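Local coordinates for variant surface glycoprotein MITat 1.13 (Trypanosoma brucei, PDB 6Z8H) that probably forms, with many identical copies, the dense protective coat on the parasite surface, whose antigenic switching lets the trypanosome evade host immunity, at residues S346-K351 with E357-I362; A72-V77 with D373-L378; A237-A242 with R247-N252; D46-K51 with E180-E185. One frame throughout, in Å; residues are numbered along the deposited sequence.

Overall arrangement
Helix 34-75 leads the chain into two of the four contacts. Contact 4 closes first, where 180-185, in the loop between strands 152-155 and 194-202, returns to the first half of that helix. Contact 3 is a short closure at one end of the elongated molecule, between helix 236-239 and strand 247-253, the outermost strand of its sheet within this chain. Contact 1 forms the 346-351 and 357-362 hairpin about 86 Å away, centre to centre. Contact 2 then brings 373-378 back to the end of helix 34-75, enclosing contacts 1 and 3 in sequence and crossing contact 4. Contacts 1 and 2 touch, with centres about 9 Å apart.

Contact 1. Residues S346-K351 with E357-I362; sequences STRIPK and EKTDTI
A two-stranded antiparallel beta hairpin, strands 348-351 and 358-361, is built by this contact near the end of the N-terminal helix pair of the variant surface glycoprotein. Ile349 and Asp360 form a hydrogen-bonded pair, Ile349 N reaching Asp360 O at 2.7 Å and Asp360 N returning to Ile349 O at 3.1 Å. Lys351 and Lys358 repeat the pattern two residues nearer the turn, where Lys351 N lies above the carbonyl plane of Lys358, 44° out of it. Beyond the other end of the strands, Ile362 N binds Thr347 O at 2.9 Å.

Ile349, Lys351, Lys358 and Asp360 share one face of the hairpin, whereas the side chains of the non-hydrogen-bonded pairs Arg348-Thr361 and Pro350-Thr359 diverge. Ile349 puts CG2 3.8 Å from Ile362 CG1, the two side chains roughly perpendicular; Trp371 and Ala374 of helix 368-383 and Ala75 of helix 34-75 also pack on Ile349. Lys351 and Lys358 run alongside each other in the same direction, but a bend at chi3 (82°) brings Lys351 CE over Lys358 CB. At Pro350, CB rests 3.6 Å from Glu357 CD, while Glu357 OE1 makes a salt bridge to Arg377. The guanidinium of Arg348 lies with Asp360 CA over one face, and its NH2 donates to Thr359 OG1 at 3.1 Å, nearly within the guanidinium plane.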
loop_
_atom_site.group_PDB
_atom_site.type_symbol
_atom_site.label_atom_id
_atom_site.label_comp_id
_atom_site.label_asym_id
_atom_site.label_seq_id
_atom_site.Cartn_x
_atom_site.Cartn_y
_atom_site.Cartn_z
ATOM N N SER A 346 -26.474 26.542 6.522
ATOM C CA SER A 346 -26.711 27.929 6.899
ATOM C C SER A 346 -27.131 28.071 8.358
ATOM O O SER A 346 -27.363 29.190 8.829
ATOM C CB SER A 346 -27.800 28.535 6.010
ATOM O OG SER A 346 -29.062 27.982 6.319
ATOM N N THR A 347 -27.278 26.968 9.076
ATOM C CA THR A 347 -27.640 27.042 10.483
ATOM C C THR A 347 -26.570 27.808 11.260
ATOM O O THR A 347 -25.383 27.506 11.160
ATOM C CB THR A 347 -27.772 25.630 11.047
ATOM O OG1 THR A 347 -28.752 24.897 10.308
ATOM C CG2 THR A 347 -28.213 25.677 12.492
ATOM N N ARG A 348 -26.995 28.811 12.024
ATOM C CA ARG A 348 -26.078 29.629 12.807
ATOM C C ARG A 348 -25.764 28.937 14.130
ATOM O O ARG A 348 -26.641 28.339 14.764
ATOM C CB ARG A 348 -26.677 31.021 13.039
ATOM C CG ARG A 348 -26.944 31.778 11.742
ATOM C CD ARG A 348 -27.300 33.242 11.985
ATOM N NE ARG A 348 -26.158 33.994 12.504
ATOM C CZ ARG A 348 -25.168 34.479 11.754
ATOM N NH1 ARG A 348 -25.168 34.307 10.436
ATOM N NH2 ARG A 348 -24.168 35.139 12.323
ATOM N N ILE A 349 -24.494 28.988 14.512
ATOM C CA ILE A 349 -23.968 28.284 15.683
ATOM C C ILE A 349 -23.000 29.203 16.403
ATOM O O ILE A 349 -22.496 30.171 15.820
ATOM C CB ILE A 349 -23.249 26.979 15.301
ATOM C CG1 ILE A 349 -22.129 27.245 14.292
ATOM C CG2 ILE A 349 -24.255 25.975 14.723
ATOM C CD1 ILE A 349 -21.217 26.043 14.055
ATOM N N PRO A 350 -22.735 28.933 17.681
ATOM C CA PRO A 350 -21.780 29.765 18.430
ATOM C C PRO A 350 -20.360 29.629 17.899
ATOM O O PRO A 350 -19.941 28.554 17.465
ATOM C CB PRO A 350 -21.873 29.233 19.867
ATOM C CG PRO A 350 -23.073 28.401 19.914
ATOM C CD PRO A 350 -23.373 27.911 18.521
ATOM N N LYS A 351 -19.601 30.725 18.013
ATOM C CA LYS A 351 -18.194 30.806 17.626
ATOM C C LYS A 351 -17.396 31.490 18.732
ATOM O O LYS A 351 -17.800 32.548 19.230
ATOM C CB LYS A 351 -18.060 31.635 16.341
ATOM C CG LYS A 351 -16.637 31.801 15.846
ATOM C CD LYS A 351 -16.548 32.659 14.585
ATOM C CE LYS A 351 -16.568 34.148 14.886
ATOM N NZ LYS A 351 -16.153 34.944 13.686
ATOM N N GLU A 357 -18.480 35.717 22.808
ATOM C CA GLU A 357 -18.897 34.707 21.854
ATOM C C GLU A 357 -19.667 35.357 20.713
ATOM O O GLU A 357 -20.489 36.251 20.923
ATOM C CB GLU A 357 -19.748 33.667 22.570
ATOM C CG GLU A 357 -20.414 32.653 21.663
ATOM C CD GLU A 357 -21.255 31.648 22.441
ATOM O OE1 GLU A 357 -20.704 30.640 22.948
ATOM O OE2 GLU A 357 -22.480 31.882 22.561
ATOM N N LYS A 358 -19.381 34.900 19.502
ATOM C CA LYS A 358 -20.042 35.358 18.292
ATOM C C LYS A 358 -20.821 34.198 17.677
ATOM O O LYS A 358 -20.901 33.098 18.224
ATOM C CB LYS A 358 -19.019 35.987 17.335
ATOM C CG LYS A 358 -18.298 37.206 17.946
ATOM C CD LYS A 358 -17.562 38.063 16.910
ATOM C CE LYS A 358 -17.037 39.353 17.545
ATOM N NZ LYS A 358 -16.241 40.209 16.615
ATOM N N THR A 359 -21.426 34.450 16.525
ATOM C CA THR A 359 -22.137 33.404 15.809
ATOM C C THR A 359 -21.790 33.459 14.330
ATOM O O THR A 359 -21.430 34.507 13.795
ATOM C CB THR A 359 -23.667 33.516 15.960
ATOM O OG1 THR A 359 -24.112 34.743 15.379
ATOM C CG2 THR A 359 -24.074 33.447 17.433
ATOM N N ASP A 360 -21.891 32.306 13.680
ATOM C CA ASP A 360 -21.781 32.219 12.230
ATOM C C ASP A 360 -22.390 30.890 11.795
ATOM O O ASP A 360 -22.877 30.106 12.614
ATOM C CB ASP A 360 -20.325 32.374 11.783
ATOM C CG ASP A 360 -20.198 33.049 10.421
ATOM O OD1 ASP A 360 -21.155 32.987 9.615
ATOM O OD2 ASP A 360 -19.137 33.650 10.157
ATOM N N THR A 361 -22.363 30.632 10.494
ATOM C CA THR A 361 -23.029 29.447 9.982
ATOM C C THR A 361 -22.100 28.244 10.046
ATOM O O THR A 361 -20.877 28.377 10.086
ATOM C CB THR A 361 -23.479 29.653 8.537
ATOM O OG1 THR A 361 -22.332 29.612 7.676
ATOM C CG2 THR A 361 -24.198 30.983 8.383
ATOM N N ILE A 362 -22.712 27.057 10.053
ATOM C CA ILE A 362 -21.968 25.802 9.977
ATOM C C ILE A 362 -21.030 25.814 8.781
ATOM O O ILE A 362 -19.868 25.398 8.877
ATOM C CB ILE A 362 -22.951 24.614 9.924
ATOM C CG1 ILE A 362 -23.554 24.373 11.322
ATOM C CG2 ILE A 362 -22.267 23.371 9.375
ATOM C CD1 ILE A 362 -24.589 23.281 11.348
#

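Contact 2. Residues A72-V77 with D373-L378; sequences AALAAV and DAIARL
Leu74 and Leu378 meet where two helices pack, the last turn of helix 34-75 against helix 368-383, close to the turn that leads into helix 78-129. The first shell is wholly apolar. Leu74 sends CD2 into the angle between two residues of the partner helix, 3.9 Å from Leu378 CB and equally near Ile375 CG2. The two leucines lie antiparallel alongside one another, whereas Ile375 stands nearly square to Leu74. In Ile375, CG2 is anti to the backbone N, which turns this branch toward Leu74 while the residue also packs on Val70 and Thr71. One residue on, Ala75 CB touches Leu378 CD1 at 3.7 Å; its short side chain lets the backbones come near, with CA atoms of Ala75 and Leu378 6.9 Å apart.

In the next shell, Pro350 of the 348-351 hairpin strand packs on Leu378 and Thr347 on Ala75, so the hairpin lies beside the helix pair. Leu379 of the second subunit packs on Leu74, placing this contact at the dimer interface. On the far side of helix 368-383, Arg377 NE makes a salt bridge to Asp373 OD1 at 3.0 Å; OD1 lies in the guanidinium plane, while NE sits above the carboxylate plane. NH1 of the same guanidinium makes a further salt bridge, to Glu311 OE2 of the second subunit.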
loop_
_atom_site.group_PDB
_atom_site.type_symbol
_atom_site.label_atom_id
_atom_site.label_comp_id
_atom_site.label_asym_id
_atom_site.label_seq_id
_atom_site.Cartn_x
_atom_site.Cartn_y
_atom_site.Cartn_z
ATOM N N ALA A 72 -26.217 20.797 13.535
ATOM C CA ALA A 72 -27.407 21.518 13.101
ATOM C C ALA A 72 -28.643 21.090 13.885
ATOM O O ALA A 72 -29.499 21.921 14.194
ATOM C CB ALA A 72 -27.603 21.285 11.596
ATOM N N ALA A 73 -28.791 19.788 14.145
ATOM C CA ALA A 73 -29.938 19.318 14.895
ATOM C C ALA A 73 -29.989 19.960 16.261
ATOM O O ALA A 73 -31.075 20.221 16.768
ATOM C CB ALA A 73 -29.873 17.805 15.042
ATOM N N LEU A 74 -28.854 20.268 16.865
ATOM C CA LEU A 74 -28.863 20.892 18.189
ATOM C C LEU A 74 -29.160 22.377 18.100
ATOM O O LEU A 74 -29.888 22.916 18.944
ATOM C CB LEU A 74 -27.485 20.720 18.824
ATOM C CG LEU A 74 -27.409 20.474 20.313
ATOM C CD1 LEU A 74 -27.863 19.018 20.542
ATOM C CD2 LEU A 74 -26.007 20.716 20.813
ATOM N N ALA A 75 -28.627 23.038 17.074
ATOM C CA ALA A 75 -28.696 24.491 16.980
ATOM C C ALA A 75 -29.941 25.031 16.288
ATOM O O ALA A 75 -30.326 26.164 16.569
ATOM C CB ALA A 75 -27.481 25.007 16.210
ATOM N N ALA A 76 -30.534 24.299 15.345
ATOM C CA ALA A 76 -31.593 24.860 14.513
ATOM C C ALA A 76 -32.899 25.056 15.283
ATOM O O ALA A 76 -33.125 24.476 16.350
ATOM C CB ALA A 76 -31.853 23.940 13.324
ATOM N N VAL A 77 -33.765 25.888 14.705
ATOM C CA VAL A 77 -35.097 26.135 15.248
ATOM C C VAL A 77 -35.961 24.896 15.018
ATOM O O VAL A 77 -35.706 24.107 14.092
ATOM C CB VAL A 77 -35.756 27.393 14.649
ATOM C CG1 VAL A 77 -34.923 28.637 14.878
ATOM C CG2 VAL A 77 -36.054 27.199 13.167
ATOM N N ASP A 373 -16.870 22.563 19.358
ATOM C CA ASP A 373 -16.944 23.712 20.255
ATOM C C ASP A 373 -18.366 24.257 20.293
ATOM O O ASP A 373 -18.895 24.591 21.362
ATOM C CB ASP A 373 -15.983 24.799 19.765
ATOM C CG ASP A 373 -15.703 25.856 20.790
ATOM O OD1 ASP A 373 -16.063 25.672 21.962
ATOM O OD2 ASP A 373 -15.067 26.871 20.438
ATOM N N ALA A 374 -19.004 24.357 19.124
ATOM C CA ALA A 374 -20.369 24.854 19.082
ATOM C C ALA A 374 -21.302 23.962 19.891
ATOM O O ALA A 374 -22.187 24.455 20.602
ATOM C CB ALA A 374 -20.849 24.966 17.638
ATOM N N ILE A 375 -21.149 22.644 19.765
ATOM C CA ILE A 375 -22.016 21.728 20.501
ATOM C C ILE A 375 -21.857 21.951 22.005
ATOM O O ILE A 375 -22.834 22.017 22.754
ATOM C CB ILE A 375 -21.710 20.274 20.091
ATOM C CG1 ILE A 375 -22.131 20.021 18.639
ATOM C CG2 ILE A 375 -22.377 19.291 21.034
ATOM C CD1 ILE A 375 -21.825 18.636 18.121
ATOM N N ALA A 376 -20.616 22.031 22.478
ATOM C CA ALA A 376 -20.415 22.276 23.898
ATOM C C ALA A 376 -21.066 23.585 24.326
ATOM O O ALA A 376 -21.689 23.663 25.392
ATOM C CB ALA A 376 -18.913 22.276 24.195
ATOM N N ARG A 377 -20.914 24.633 23.513
ATOM C CA ARG A 377 -21.428 25.951 23.877
ATOM C C ARG A 377 -22.950 25.965 23.861
ATOM O O ARG A 377 -23.584 26.573 24.737
ATOM C CB ARG A 377 -20.837 27.005 22.937
ATOM C CG ARG A 377 -19.334 27.219 23.132
ATOM C CD ARG A 377 -18.664 28.046 22.008
ATOM N NE ARG A 377 -17.294 28.376 22.385
ATOM C CZ ARG A 377 -16.921 29.528 22.944
ATOM N NH1 ARG A 377 -17.788 30.506 23.144
ATOM N NH2 ARG A 377 -15.672 29.723 23.298
ATOM N N LEU A 378 -23.547 25.256 22.894
ATOM C CA LEU A 378 -25.003 25.169 22.823
ATOM C C LEU A 378 -25.568 24.406 24.019
ATOM O O LEU A 378 -26.630 24.764 24.548
ATOM C CB LEU A 378 -25.435 24.486 21.520
ATOM C CG LEU A 378 -25.238 25.321 20.260
ATOM C CD1 LEU A 378 -25.124 24.432 19.038
ATOM C CD2 LEU A 378 -26.363 26.326 20.104
#

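Contact 3. Residues A237-A242 with R247-N252; sequences ATWNAA and RAIHSN
Ile249 sets a methyl over one face of the Trp239 indole where the short helix 236-239 packs, through this one tryptophan, against strand 247-253, the outermost strand, within this chain, of the five-stranded antiparallel sheet at one end of the molecule. A CH-pi contact joins them: Ile249 CG2 lies 3.9 Å from the centroid of the six-membered ring of Trp239 and 28° off the ring normal. The methyl is offset toward the rim, on the side where the two rings are fused, and comes within 3.5 Å of Trp239 CD2. Ile249 reaches the same indole with a second branch, CD1 standing 4.0 Å from Trp239 CZ3. With CG1 between the backbone N and the carbonyl carbon (chi1 67°), both branches of the isoleucine can lie along the benzo part of the indole.

Arg247, two residues earlier on the strand, meets the pyrrole part. Its CB comes within 3.6 Å of Trp239 CD1, and CG is almost as near. This aliphatic stem runs antiparallel to the tryptophan side chain, and the guanidinium plane is turned 39° from the ring; it is the methylenes that make the contact.

Behind the pair, Ala199 of strand 194-202 touches both Trp239 and Ile249, extending the apolar packing into the sheet, and Phe152 of the second subunit packs on Ile249. A type I beta turn runs from Trp239 to Ala242, with Ala242 N donating to Trp239 O at 3.0 Å.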
loop_
_atom_site.group_PDB
_atom_site.type_symbol
_atom_site.label_atom_id
_atom_site.label_comp_id
_atom_site.label_asym_id
_atom_site.label_seq_id
_atom_site.Cartn_x
_atom_site.Cartn_y
_atom_site.Cartn_z
ATOM N N ALA A 237 19.810 -32.124 -32.583
ATOM C CA ALA A 237 19.615 -33.088 -33.662
ATOM C C ALA A 237 19.888 -32.452 -35.023
ATOM O O ALA A 237 20.585 -33.033 -35.865
ATOM C CB ALA A 237 18.192 -33.646 -33.594
ATOM N N THR A 238 19.321 -31.269 -35.267
ATOM C CA THR A 238 19.606 -30.558 -36.510
ATOM C C THR A 238 20.972 -29.882 -36.450
ATOM O O THR A 238 21.681 -29.806 -37.463
ATOM C CB THR A 238 18.505 -29.527 -36.787
ATOM O OG1 THR A 238 18.080 -28.920 -35.558
ATOM C CG2 THR A 238 17.316 -30.193 -37.461
ATOM N N TRP A 239 21.354 -29.383 -35.269
ATOM C CA TRP A 239 22.600 -28.630 -35.141
ATOM C C TRP A 239 23.813 -29.498 -35.462
ATOM O O TRP A 239 24.795 -29.023 -36.058
ATOM C CB TRP A 239 22.705 -28.071 -33.714
ATOM C CG TRP A 239 23.833 -27.117 -33.538
ATOM C CD1 TRP A 239 23.920 -25.861 -34.050
ATOM C CD2 TRP A 239 25.026 -27.333 -32.784
ATOM N NE1 TRP A 239 25.124 -25.302 -33.706
ATOM C CE2 TRP A 239 25.808 -26.177 -32.909
ATOM C CE3 TRP A 239 25.517 -28.400 -32.028
ATOM C CZ2 TRP A 239 27.064 -26.050 -32.297
ATOM C CZ3 TRP A 239 26.759 -28.284 -31.434
ATOM C CH2 TRP A 239 27.525 -27.108 -31.574
ATOM N N ASN A 240 23.754 -30.780 -35.099
ATOM C CA ASN A 240 24.912 -31.658 -35.263
ATOM C C ASN A 240 25.228 -31.980 -36.729
ATOM O O ASN A 240 26.330 -32.456 -37.039
ATOM C CB ASN A 240 24.696 -32.951 -34.477
ATOM C CG ASN A 240 24.632 -32.717 -33.006
ATOM O OD1 ASN A 240 24.963 -31.642 -32.550
ATOM N ND2 ASN A 240 24.218 -33.724 -32.248
ATOM N N ALA A 241 24.285 -31.763 -37.635
ATOM C CA ALA A 241 24.533 -31.920 -39.059
ATOM C C ALA A 241 24.684 -30.583 -39.766
ATOM O O ALA A 241 24.974 -30.558 -40.972
ATOM C CB ALA A 241 23.420 -32.745 -39.716
ATOM N N ALA A 242 24.536 -29.470 -39.032
ATOM C CA ALA A 242 24.603 -28.145 -39.618
ATOM C C ALA A 242 24.940 -27.153 -38.512
ATOM O O ALA A 242 24.100 -26.322 -38.161
ATOM C CB ALA A 242 23.259 -27.788 -40.277
ATOM N N ARG A 247 21.750 -22.575 -32.900
ATOM C CA ARG A 247 20.689 -23.377 -32.305
ATOM C C ARG A 247 20.867 -23.499 -30.795
ATOM O O ARG A 247 21.981 -23.449 -30.272
ATOM C CB ARG A 247 20.645 -24.788 -32.910
ATOM C CG ARG A 247 20.396 -24.806 -34.412
ATOM C CD ARG A 247 19.014 -24.326 -34.709
ATOM N NE ARG A 247 18.585 -24.463 -36.110
ATOM C CZ ARG A 247 18.618 -23.489 -37.011
ATOM N NH1 ARG A 247 19.206 -22.334 -36.740
ATOM N NH2 ARG A 247 18.127 -23.701 -38.223
ATOM N N ALA A 248 19.744 -23.694 -30.111
ATOM C CA ALA A 248 19.741 -23.914 -28.668
ATOM C C ALA A 248 20.042 -25.387 -28.419
ATOM O O ALA A 248 19.196 -26.253 -28.680
ATOM C CB ALA A 248 18.384 -23.539 -28.072
ATOM N N ILE A 249 21.263 -25.689 -27.966
ATOM C CA ILE A 249 21.708 -27.075 -27.847
ATOM C C ILE A 249 21.570 -27.650 -26.443
ATOM O O ILE A 249 21.805 -28.853 -26.256
ATOM C CB ILE A 249 23.153 -27.255 -28.350
ATOM C CG1 ILE A 249 24.152 -26.523 -27.451
ATOM C CG2 ILE A 249 23.281 -26.761 -29.793
ATOM C CD1 ILE A 249 25.615 -26.824 -27.836
ATOM N N HIS A 250 21.221 -26.839 -25.451
ATOM C CA HIS A 250 20.912 -27.347 -24.122
ATOM C C HIS A 250 20.072 -26.302 -23.407
ATOM O O HIS A 250 20.203 -25.100 -23.668
ATOM C CB HIS A 250 22.170 -27.649 -23.290
ATOM C CG HIS A 250 21.892 -28.435 -22.044
ATOM N ND1 HIS A 250 21.843 -29.813 -22.028
ATOM C CD2 HIS A 250 21.629 -28.036 -20.777
ATOM C CE1 HIS A 250 21.547 -30.228 -20.810
ATOM N NE2 HIS A 250 21.431 -29.170 -20.026
ATOM N N SER A 251 19.217 -26.765 -22.496
ATOM C CA SER A 251 18.373 -25.872 -21.718
ATOM C C SER A 251 18.521 -26.168 -20.233
ATOM O O SER A 251 18.717 -27.320 -19.834
ATOM C CB SER A 251 16.893 -26.014 -22.109
ATOM O OG SER A 251 16.643 -25.448 -23.383
ATOM N N ASN A 252 18.446 -25.116 -19.423
ATOM C CA ASN A 252 18.481 -25.232 -17.976
ATOM C C ASN A 252 17.318 -24.457 -17.382
ATOM O O ASN A 252 16.750 -23.564 -18.012
ATOM C CB ASN A 252 19.791 -24.697 -17.399
ATOM C CG ASN A 252 20.967 -25.578 -17.742
ATOM O OD1 ASN A 252 21.063 -26.719 -17.285
ATOM N ND2 ASN A 252 21.866 -25.067 -18.565
#

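Contact 4. Residues D46-K51 with E180-E185; sequences DLYTSK and EHEENE
This is a buried polar contact in the middle of the molecule, joining the long helix 34-75 to the irregular segment 180-185 of the loop before strand 194-202. It depends on Tyr48 and Glu182, which reach for each other from the helix and the loop. Tyr48 OH donates a short hydrogen bond to Glu182 OE1 at 2.6 Å, using the anti lone pair of that oxygen. OE1 lies at the edge of the phenol, in the ring plane, while the carboxylate itself is turned 71° from the ring. In Glu182, chi1 (-77°, CG anti to the carbonyl carbon) places CG 3.3 Å from Tyr48 OH, and a bend at chi2 (-74°) then swings the carboxylate so that OE1 meets the phenol. Leu47 adds a looser apolar flank, its CD1 4.1 Å from Glu182 OE2.

The neighbouring arginines complete the group. Arg44, one turn earlier on the helix, makes a salt bridge to Glu182 OE2, and Arg272 of helix 260-273 hydrogen-bonds to Tyr48 OH, so both carboxylate oxygens and the phenol oxygen have partners. With one oxygen accepting from the phenol and the other paired with a guanidinium, Glu182 is probably held as the charged carboxylate despite its burial.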
loop_
_atom_site.group_PDB
_atom_site.type_symbol
_atom_site.label_atom_id
_atom_site.label_comp_id
_atom_site.label_asym_id
_atom_site.label_seq_id
_atom_site.Cartn_x
_atom_site.Cartn_y
_atom_site.Cartn_z
ATOM N N ASP A 46 -5.110 -1.276 -9.971
ATOM C CA ASP A 46 -5.725 0.042 -9.927
ATOM C C ASP A 46 -7.249 -0.030 -9.872
ATOM O O ASP A 46 -7.882 0.850 -9.261
ATOM C CB ASP A 46 -5.285 0.879 -11.129
ATOM C CG ASP A 46 -5.651 2.350 -10.972
ATOM O OD1 ASP A 46 -4.988 3.052 -10.177
ATOM O OD2 ASP A 46 -6.637 2.799 -11.609
ATOM N N LEU A 47 -7.865 -1.084 -10.424
ATOM C CA LEU A 47 -9.319 -1.213 -10.301
ATOM C C LEU A 47 -9.737 -1.251 -8.830
ATOM O O LEU A 47 -10.761 -0.663 -8.428
ATOM C CB LEU A 47 -9.809 -2.498 -10.955
ATOM C CG LEU A 47 -9.476 -2.700 -12.430
ATOM C CD1 LEU A 47 -9.973 -4.066 -12.859
ATOM C CD2 LEU A 47 -10.070 -1.602 -13.264
ATOM N N TYR A 48 -8.982 -1.992 -8.020
ATOM C CA TYR A 48 -9.310 -2.162 -6.613
ATOM C C TYR A 48 -8.841 -0.980 -5.790
ATOM O O TYR A 48 -9.562 -0.534 -4.891
ATOM C CB TYR A 48 -8.705 -3.464 -6.078
ATOM C CG TYR A 48 -9.120 -4.701 -6.839
ATOM C CD1 TYR A 48 -8.410 -5.111 -7.960
ATOM C CD2 TYR A 48 -10.192 -5.479 -6.434
ATOM C CE1 TYR A 48 -8.765 -6.232 -8.649
ATOM C CE2 TYR A 48 -10.572 -6.603 -7.142
ATOM C CZ TYR A 48 -9.843 -6.981 -8.255
ATOM O OH TYR A 48 -10.174 -8.116 -8.983
ATOM N N THR A 49 -7.639 -0.464 -6.035
ATOM C CA THR A 49 -7.181 0.648 -5.201
ATOM C C THR A 49 -7.924 1.940 -5.513
ATOM O O THR A 49 -8.130 2.765 -4.612
ATOM C CB THR A 49 -5.673 0.859 -5.342
ATOM O OG1 THR A 49 -5.354 1.138 -6.714
ATOM C CG2 THR A 49 -4.921 -0.383 -4.900
ATOM N N SER A 50 -8.396 2.106 -6.743
ATOM C CA SER A 50 -9.159 3.295 -7.087
ATOM C C SER A 50 -10.503 3.275 -6.388
ATOM O O SER A 50 -10.936 4.295 -5.847
ATOM C CB SER A 50 -9.379 3.380 -8.598
ATOM O OG SER A 50 -9.769 4.697 -8.966
ATOM N N LYS A 51 -11.163 2.109 -6.339
ATOM C CA LYS A 51 -12.424 2.025 -5.605
ATOM C C LYS A 51 -12.205 2.185 -4.103
ATOM O O LYS A 51 -13.033 2.790 -3.411
ATOM C CB LYS A 51 -13.101 0.691 -5.890
ATOM C CG LYS A 51 -13.613 0.540 -7.329
ATOM C CD LYS A 51 -14.714 1.544 -7.714
ATOM C CE LYS A 51 -15.224 1.316 -9.135
ATOM N NZ LYS A 51 -16.158 2.374 -9.592
ATOM N N GLU A 180 -15.864 -6.246 -13.847
ATOM C CA GLU A 180 -16.760 -7.226 -14.443
ATOM C C GLU A 180 -16.002 -8.309 -15.203
ATOM O O GLU A 180 -16.544 -9.399 -15.405
ATOM C CB GLU A 180 -17.766 -6.534 -15.378
ATOM C CG GLU A 180 -17.136 -5.718 -16.510
ATOM C CD GLU A 180 -16.737 -4.302 -16.097
ATOM O OE1 GLU A 180 -16.314 -4.108 -14.934
ATOM O OE2 GLU A 180 -16.851 -3.385 -16.946
ATOM N N HIS A 181 -14.764 -8.048 -15.626
ATOM C CA HIS A 181 -13.993 -9.031 -16.370
ATOM C C HIS A 181 -13.069 -9.850 -15.482
ATOM O O HIS A 181 -12.416 -10.773 -15.973
ATOM C CB HIS A 181 -13.168 -8.336 -17.459
ATOM C CG HIS A 181 -13.987 -7.497 -18.394
ATOM N ND1 HIS A 181 -14.967 -8.025 -19.208
ATOM C CD2 HIS A 181 -13.973 -6.166 -18.641
ATOM C CE1 HIS A 181 -15.517 -7.056 -19.920
ATOM N NE2 HIS A 181 -14.934 -5.917 -19.592
ATOM N N GLU A 182 -12.999 -9.546 -14.188
ATOM C CA GLU A 182 -11.968 -10.138 -13.347
ATOM C C GLU A 182 -12.223 -11.612 -13.058
ATOM O O GLU A 182 -11.269 -12.369 -12.849
ATOM C CB GLU A 182 -11.886 -9.372 -12.019
ATOM C CG GLU A 182 -11.164 -8.026 -12.098
ATOM C CD GLU A 182 -9.667 -8.199 -12.231
ATOM O OE1 GLU A 182 -9.008 -8.549 -11.229
ATOM O OE2 GLU A 182 -9.149 -8.060 -13.369
ATOM N N GLU A 183 -13.484 -12.055 -13.062
ATOM C CA GLU A 183 -13.742 -13.451 -12.720
ATOM C C GLU A 183 -13.127 -14.410 -13.734
ATOM O O GLU A 183 -12.852 -15.567 -13.394
ATOM C CB GLU A 183 -15.243 -13.730 -12.588
ATOM C CG GLU A 183 -15.746 -13.693 -11.144
ATOM C CD GLU A 183 -14.779 -14.343 -10.153
ATOM O OE1 GLU A 183 -14.591 -15.578 -10.222
ATOM O OE2 GLU A 183 -14.165 -13.599 -9.350
ATOM N N ASN A 184 -12.921 -13.971 -14.976
ATOM C CA ASN A 184 -12.366 -14.835 -16.014
ATOM C C ASN A 184 -11.003 -14.375 -16.522
ATOM O O ASN A 184 -10.509 -14.911 -17.522
ATOM C CB ASN A 184 -13.351 -14.986 -17.175
ATOM C CG ASN A 184 -14.377 -16.073 -16.922
ATOM O OD1 ASN A 184 -14.109 -17.030 -16.192
ATOM N ND2 ASN A 184 -15.549 -15.934 -17.518
ATOM N N GLU A 185 -10.373 -13.436 -15.845
ATOM C CA GLU A 185 -9.060 -12.980 -16.263
ATOM C C GLU A 185 -8.030 -14.073 -15.985
ATOM O O GLU A 185 -8.036 -14.675 -14.906
ATOM C CB GLU A 185 -8.716 -11.697 -15.496
ATOM C CG GLU A 185 -7.388 -11.067 -15.917
ATOM C CD GLU A 185 -7.404 -10.559 -17.354
ATOM O OE1 GLU A 185 -8.493 -10.196 -17.838
ATOM O OE2 GLU A 185 -6.323 -10.509 -17.979
#